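Local coordinates for polycomb protein Sfmbt (Drosophila melanogaster, PDB 5J8Y) that pairs through its SAM domain with the SAM domain of Scm, probably helping PhoRC to bring PRC1 to Polycomb response elements, at residues C[33-37]-C[38-42]; C[60-63]-C[64-68]. All blocks are in the same frame, centred on the assembly; numbering follows the deposited sequence.

Contact 1 (C[33-37]-C[38-42])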
ATOM      1  N   ASN C  33      11.204   3.082 -16.480  1.00 37.50           N
ATOM      2  CA  ASN C  33      12.013   3.954 -15.679  1.00 38.19           C
ATOM      3  C   ASN C  33      13.363   3.398 -15.272  1.00 40.41           C
ATOM      4  O   ASN C  33      14.076   3.964 -14.469  1.00 38.79           O
ATOM      5  CB  ASN C  33      11.251   4.335 -14.452  1.00 36.86           C
ATOM      6  CG  ASN C  33      10.130   5.212 -14.759  1.00 37.64           C
ATOM      7  OD1 ASN C  33      10.290   6.407 -14.889  1.00 38.74           O
ATOM      8  ND2 ASN C  33       8.982   4.619 -14.904  1.00 38.66           N
ATOM      9  N   LYS C  34      13.704   2.277 -15.840  1.00 40.52           N
ATOM     10  CA  LYS C  34      14.970   1.692 -15.588  1.00 39.08           C
ATOM     11  C   LYS C  34      15.280   1.602 -14.125  1.00 37.60           C
ATOM     12  O   LYS C  34      16.191   2.194 -13.602  1.00 38.70           O
ATOM     13  CB  LYS C  34      16.036   2.434 -16.359  1.00 42.75           C
ATOM     14  CG  LYS C  34      16.017   2.120 -17.841  1.00 44.88           C
ATOM     15  CD  LYS C  34      17.208   2.663 -18.561  1.00 52.50           C
ATOM     16  CE  LYS C  34      18.315   1.637 -18.781  1.00 59.01           C
ATOM     17  NZ  LYS C  34      19.483   2.265 -19.467  1.00 58.88           N
ATOM     18  N   ILE C  35      14.465   0.806 -13.469  1.00 36.44           N
ATOM     19  CA  ILE C  35      14.632   0.480 -12.080  1.00 36.54           C
ATOM     20  C   ILE C  35      15.307  -0.890 -12.021  1.00 32.88           C
ATOM     21  O   ILE C  35      14.682  -1.905 -12.223  1.00 30.63           O
ATOM     22  CB  ILE C  35      13.290   0.445 -11.335  1.00 35.10           C
ATOM     23  CG1 ILE C  35      12.544   1.769 -11.501  1.00 37.09           C
ATOM     24  CG2 ILE C  35      13.503   0.064  -9.876  1.00 34.20           C
ATOM     25  CD1 ILE C  35      13.019   2.900 -10.640  1.00 37.70           C
ATOM     26  N   ASP C  36      16.608  -0.863 -11.793  1.00 32.41           N
ATOM     27  CA  ASP C  36      17.415  -2.040 -11.532  1.00 31.01           C
ATOM     28  C   ASP C  36      17.556  -2.246 -10.022  1.00 32.95           C
ATOM     29  O   ASP C  36      17.009  -1.495  -9.241  1.00 30.42           O
ATOM     30  CB  ASP C  36      18.789  -1.936 -12.228  1.00 33.99           C
ATOM     31  CG  ASP C  36      19.693  -0.886 -11.608  1.00 34.26           C
ATOM     32  OD1 ASP C  36      19.222  -0.119 -10.762  1.00 33.52           O
ATOM     33  OD2 ASP C  36      20.875  -0.803 -11.988  1.00 33.28           O
ATOM     34  N   GLY C  37      18.241  -3.311  -9.632  1.00 31.12           N
ATOM     35  CA  GLY C  37      18.447  -3.622  -8.234  1.00 32.73           C
ATOM     36  C   GLY C  37      18.870  -2.428  -7.393  1.00 32.81           C
ATOM     37  O   GLY C  37      18.223  -2.092  -6.423  1.00 33.47           O
ATOM     38  N   LYS C  38      19.954  -1.780  -7.794  1.00 32.39           N
ATOM     39  CA  LYS C  38      20.517  -0.677  -7.047  1.00 33.21           C
ATOM     40  C   LYS C  38      19.495   0.402  -6.769  1.00 35.07           C
ATOM     41  O   LYS C  38      19.305   0.833  -5.670  1.00 34.66           O
ATOM     42  CB  LYS C  38      21.679  -0.069  -7.839  1.00 38.74           C
ATOM     43  CG  LYS C  38      22.197   1.264  -7.404  1.00 42.42           C
ATOM     44  CD  LYS C  38      23.656   1.403  -7.800  1.00 46.02           C
ATOM     45  CE  LYS C  38      24.239   2.656  -7.199  1.00 53.83           C
ATOM     46  NZ  LYS C  38      24.753   2.533  -5.829  1.00 50.97           N
ATOM     47  N   ARG C  39      18.802   0.843  -7.800  1.00 35.11           N
ATOM     48  CA  ARG C  39      17.794   1.848  -7.641  1.00 35.65           C
ATOM     49  C   ARG C  39      16.623   1.311  -6.842  1.00 34.12           C
ATOM     50  O   ARG C  39      16.017   2.029  -6.082  1.00 34.60           O
ATOM     51  CB  ARG C  39      17.355   2.406  -8.960  1.00 35.86           C
ATOM     52  CG  ARG C  39      16.278   3.447  -8.866  1.00 38.65           C
ATOM     53  CD  ARG C  39      16.598   4.731  -8.124  1.00 40.75           C
ATOM     54  NE  ARG C  39      15.463   5.614  -8.276  1.00 42.99           N
ATOM     55  CZ  ARG C  39      15.169   6.661  -7.544  1.00 46.36           C
ATOM     56  NH1 ARG C  39      15.939   7.077  -6.568  1.00 49.75           N
ATOM     57  NH2 ARG C  39      14.058   7.295  -7.804  1.00 48.41           N
ATOM     58  N   LEU C  40      16.321   0.057  -6.998  1.00 30.76           N
ATOM     59  CA  LEU C  40      15.252  -0.550  -6.259  1.00 31.16           C
ATOM     60  C   LEU C  40      15.389  -0.292  -4.763  1.00 31.26           C
ATOM     61  O   LEU C  40      14.560   0.318  -4.144  1.00 28.78           O
ATOM     62  CB  LEU C  40      15.241  -2.045  -6.445  1.00 29.78           C
ATOM     63  CG  LEU C  40      14.026  -2.784  -5.884  1.00 28.44           C
ATOM     64  CD1 LEU C  40      12.705  -2.387  -6.496  1.00 28.02           C
ATOM     65  CD2 LEU C  40      14.196  -4.275  -5.931  1.00 30.26           C
ATOM     66  N   LEU C  41      16.491  -0.774  -4.241  1.00 30.95           N
ATOM     67  CA  LEU C  41      16.818  -0.672  -2.839  1.00 30.39           C
ATOM     68  C   LEU C  41      16.991   0.737  -2.334  1.00 30.66           C
ATOM     69  O   LEU C  41      17.139   0.925  -1.175  1.00 31.73           O
ATOM     70  CB  LEU C  41      18.041  -1.478  -2.524  1.00 30.47           C
ATOM     71  CG  LEU C  41      18.175  -2.886  -3.015  1.00 28.91           C
ATOM     72  CD1 LEU C  41      19.489  -3.404  -2.594  1.00 29.48           C
ATOM     73  CD2 LEU C  41      17.123  -3.828  -2.505  1.00 31.28           C
ATOM     74  N   GLN C  42      16.983   1.714  -3.210  1.00 31.28           N
ATOM     75  CA  GLN C  42      17.132   3.096  -2.851  1.00 32.09           C
ATOM     76  C   GLN C  42      15.808   3.747  -2.731  1.00 32.69           C
ATOM     77  O   GLN C  42      15.668   4.731  -2.081  1.00 32.48           O
ATOM     78  CB  GLN C  42      17.951   3.851  -3.908  1.00 34.93           C
ATOM     79  CG  GLN C  42      19.463   3.669  -3.805  1.00 39.85           C
ATOM     80  CD  GLN C  42      20.234   4.371  -4.923  1.00 45.01           C
ATOM     81  OE1 GLN C  42      19.963   4.193  -6.097  1.00 44.08           O
ATOM     82  NE2 GLN C  42      21.212   5.157  -4.543  1.00 50.98           N
TER
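Asp-36 grips the start of helix 37-40 twice, once with its carboxylate and once with its own carbonyl. It is the N-cap. Its OD1 accepts from Arg-39 N at 3.1 Å, and the bond is almost straight, with an N-H...O angle of 172°. A chi1 of 70° folds the carboxylate back and points OD1 at the Arg-39 amide. Asp-36 O takes Leu-40 N at 2.8 Å. Gly-37 O then takes Leu-41 N at 3.1 Å, so the short helix carries two successive i to i+4 bonds. With an alanine here in place of Asp-36, the amide of Arg-39 would probably lose its capping acceptor, loosening the first turn. Ile-35, just before the cap, and Leu-40 form a hydrophobic staple, with CG2 of Ile-35 4.3 Å from Leu-40 CD1. Ile-35 CD1 touches Arg-39 CG at 3.8 Å, and the same methyl lies at the edge of the Arg-39 guanidinium, near its plane. Just upstream, Lys-34 has positive phi and is the C-prime residue of the Schellman motif that ends helix 27-32. Ile-35 and Leu-40 both pack on Phe-30 of that helix. Ile-35 also touches Leu-51 of helix 45-51, and Leu-40 reaches Leu-69 of helix 56-71.

Contact 2 (C[60-63]-C[64-68])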
ATOM      1  N   LEU C  60       2.204   1.038  -1.126  1.00 24.27           N
ATOM      2  CA  LEU C  60       2.495   0.439   0.141  1.00 24.40           C
ATOM      3  C   LEU C  60       2.882  -1.027   0.003  1.00 23.22           C
ATOM      4  O   LEU C  60       3.727  -1.510   0.672  1.00 21.76           O
ATOM      5  CB  LEU C  60       1.364   0.616   1.085  1.00 21.99           C
ATOM      6  CG  LEU C  60       1.377   1.906   1.887  1.00 27.44           C
ATOM      7  CD1 LEU C  60       0.043   2.116   2.516  1.00 22.47           C
ATOM      8  CD2 LEU C  60       2.501   2.061   2.901  1.00 28.63           C
ATOM      9  N   LYS C  61       2.226  -1.701  -0.897  1.00 22.99           N
ATOM     10  CA  LYS C  61       2.473  -3.087  -1.143  1.00 23.41           C
ATOM     11  C   LYS C  61       3.873  -3.304  -1.685  1.00 22.90           C
ATOM     12  O   LYS C  61       4.552  -4.185  -1.270  1.00 22.64           O
ATOM     13  CB  LYS C  61       1.431  -3.676  -2.052  1.00 22.95           C
ATOM     14  CG  LYS C  61       0.192  -4.214  -1.360  1.00 22.86           C
ATOM     15  CD  LYS C  61      -0.888  -4.478  -2.390  1.00 23.83           C
ATOM     16  CE  LYS C  61      -2.176  -4.996  -1.852  1.00 24.84           C
ATOM     17  NZ  LYS C  61      -3.179  -5.032  -2.896  1.00 23.92           N
ATOM     18  N   ILE C  62       4.287  -2.455  -2.604  1.00 22.94           N
ATOM     19  CA  ILE C  62       5.624  -2.503  -3.186  1.00 24.06           C
ATOM     20  C   ILE C  62       6.677  -2.116  -2.150  1.00 21.89           C
ATOM     21  O   ILE C  62       7.731  -2.744  -2.072  1.00 22.37           O
ATOM     22  CB  ILE C  62       5.734  -1.573  -4.421  1.00 24.91           C
ATOM     23  CG1 ILE C  62       4.929  -2.143  -5.595  1.00 25.49           C
ATOM     24  CG2 ILE C  62       7.188  -1.370  -4.840  1.00 26.11           C
ATOM     25  CD1 ILE C  62       5.417  -3.483  -6.116  1.00 29.08           C
ATOM     26  N   SER C  63       6.399  -1.081  -1.361  1.00 23.16           N
ATOM     27  CA  SER C  63       7.317  -0.678  -0.299  1.00 22.56           C
ATOM     28  C   SER C  63       7.543  -1.841   0.662  1.00 22.07           C
ATOM     29  O   SER C  63       8.674  -2.118   1.060  1.00 22.30           O
ATOM     30  CB  SER C  63       6.782   0.536   0.459  1.00 27.16           C
ATOM     31  OG  SER C  63       7.676   0.923   1.491  1.00 26.04           O
ATOM     32  N   ASP C  64       6.457  -2.522   1.017  1.00 23.64           N
ATOM     33  CA  ASP C  64       6.520  -3.655   1.934  1.00 24.28           C
ATOM     34  C   ASP C  64       7.342  -4.795   1.347  1.00 21.59           C
ATOM     35  O   ASP C  64       8.157  -5.411   2.034  1.00 21.03           O
ATOM     36  CB  ASP C  64       5.113  -4.154   2.262  1.00 22.65           C
ATOM     37  CG  ASP C  64       5.117  -5.273   3.282  1.00 21.83           C
ATOM     38  OD1 ASP C  64       5.743  -5.102   4.351  1.00 24.55           O
ATOM     39  OD2 ASP C  64       4.503  -6.327   3.013  1.00 22.10           O
ATOM     40  N   LEU C  65       7.111  -5.075   0.070  1.00 21.54           N
ATOM     41  CA  LEU C  65       7.815  -6.143  -0.625  1.00 21.68           C
ATOM     42  C   LEU C  65       9.322  -5.889  -0.653  1.00 17.75           C
ATOM     43  O   LEU C  65      10.115  -6.800  -0.410  1.00 25.43           O
ATOM     44  CB  LEU C  65       7.266  -6.285  -2.045  1.00 22.05           C
ATOM     45  CG  LEU C  65       7.961  -7.283  -2.969  1.00 23.16           C
ATOM     46  CD1 LEU C  65       7.906  -8.693  -2.400  1.00 23.52           C
ATOM     47  CD2 LEU C  65       7.327  -7.229  -4.350  1.00 23.30           C
ATOM     48  N   ILE C  66       9.724  -4.663  -0.915  1.00 18.55           N
ATOM     49  CA  ILE C  66      11.132  -4.290  -0.954  1.00 21.12           C
ATOM     50  C   ILE C  66      11.760  -4.440   0.467  1.00 22.13           C
ATOM     51  O   ILE C  66      12.810  -4.975   0.640  1.00 20.77           O
ATOM     52  CB  ILE C  66      11.340  -2.863  -1.483  1.00 20.88           C
ATOM     53  CG1 ILE C  66      10.931  -2.713  -2.924  1.00 22.09           C
ATOM     54  CG2 ILE C  66      12.774  -2.460  -1.409  1.00 21.33           C
ATOM     55  CD1 ILE C  66      10.879  -1.297  -3.396  1.00 23.50           C
ATOM     56  N   ALA C  67      11.028  -3.942   1.464  1.00 21.42           N
ATOM     57  CA  ALA C  67      11.436  -4.043   2.844  1.00 21.38           C
ATOM     58  C   ALA C  67      11.665  -5.502   3.188  1.00 22.18           C
ATOM     59  O   ALA C  67      12.619  -5.823   3.814  1.00 24.08           O
ATOM     60  CB  ALA C  67      10.410  -3.419   3.780  1.00 21.16           C
ATOM     61  N   GLN C  68      10.769  -6.370   2.755  1.00 22.32           N
ATOM     62  CA  GLN C  68      10.892  -7.791   3.018  1.00 22.60           C
ATOM     63  C   GLN C  68      12.097  -8.352   2.274  1.00 25.52           C
ATOM     64  O   GLN C  68      12.780  -9.238   2.745  1.00 28.66           O
ATOM     65  CB  GLN C  68       9.631  -8.537   2.613  1.00 25.63           C
ATOM     66  CG  GLN C  68       9.549  -9.978   3.099  1.00 28.55           C
ATOM     67  CD  GLN C  68       9.225 -10.112   4.576  1.00 31.41           C
ATOM     68  OE1 GLN C  68       9.000  -9.128   5.271  1.00 29.68           O
ATOM     69  NE2 GLN C  68       9.198 -11.345   5.057  1.00 35.41           N
TER
HETATM   70  O   HOH W   1       3.460  -6.502  -0.098  1.00 25.68           O
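The long C-terminal helix of the SAM domain, helix 56-71, contains this contact, about two and a half turns of regular alpha-helix. Four backbone bonds join residues 60-63 to 64-68. Asp-64 N meets Leu-60 O at 2.9 Å, and Ile-66 N meets Ile-62 O at 3.0 Å; Leu-65 N to Lys-61 O and Ala-67 N to Ser-63 O are the other two. On the buried face the side chains of Ile-62 and Ile-66 cross obliquely, with CD1 of Ile-66 4.0 Å from CG2 of Ile-62. A chi1 of -65° places CG1 of Ile-66 beside the backbone N, facing the previous turn, 3.3 Å from Ile-62 O. One water donates to Lys-61 O at 2.8 Å and, over a longer 3.3 Å, to Asp-64 OD2. Lys-61 O thus receives both a helix amide and a water. NZ of Lys-61 makes a salt bridge with Asp-38 of the Scm chain, and Leu-60 and Asp-64 also pack on that subunit, so this face belongs to the heterodimer interface. Ser-63 OG is hydrogen-bonded to Lys-45 NZ. Inward, Ile-62 packs on Leu-18 and Leu-65 on Phe-17, both of helix 11-20, while Ile-66 rests on Ile-48 of helix 45-51.

In the fold
From the N terminus, the chain passes through helices 11-20 and 27-32 before contact 1. There a short loop leads into helix 37-40. Contact 1 closes only this local turn. The chain then runs through helix 45-51 to helix 56-71, where contact 2 spans successive helical turns and closes no larger loop. The two are in series and neither nest nor cross. Their centres are about 14 Å apart, on opposite sides of the chain's centre. They meet in the core, where Leu-40 CD1 packs 3.8 Å from Ile-66 CD1. This joins the short helix to the C-terminal helix of the SAM bundle. Contact 2 also reaches the Scm chain; contact 1 does not.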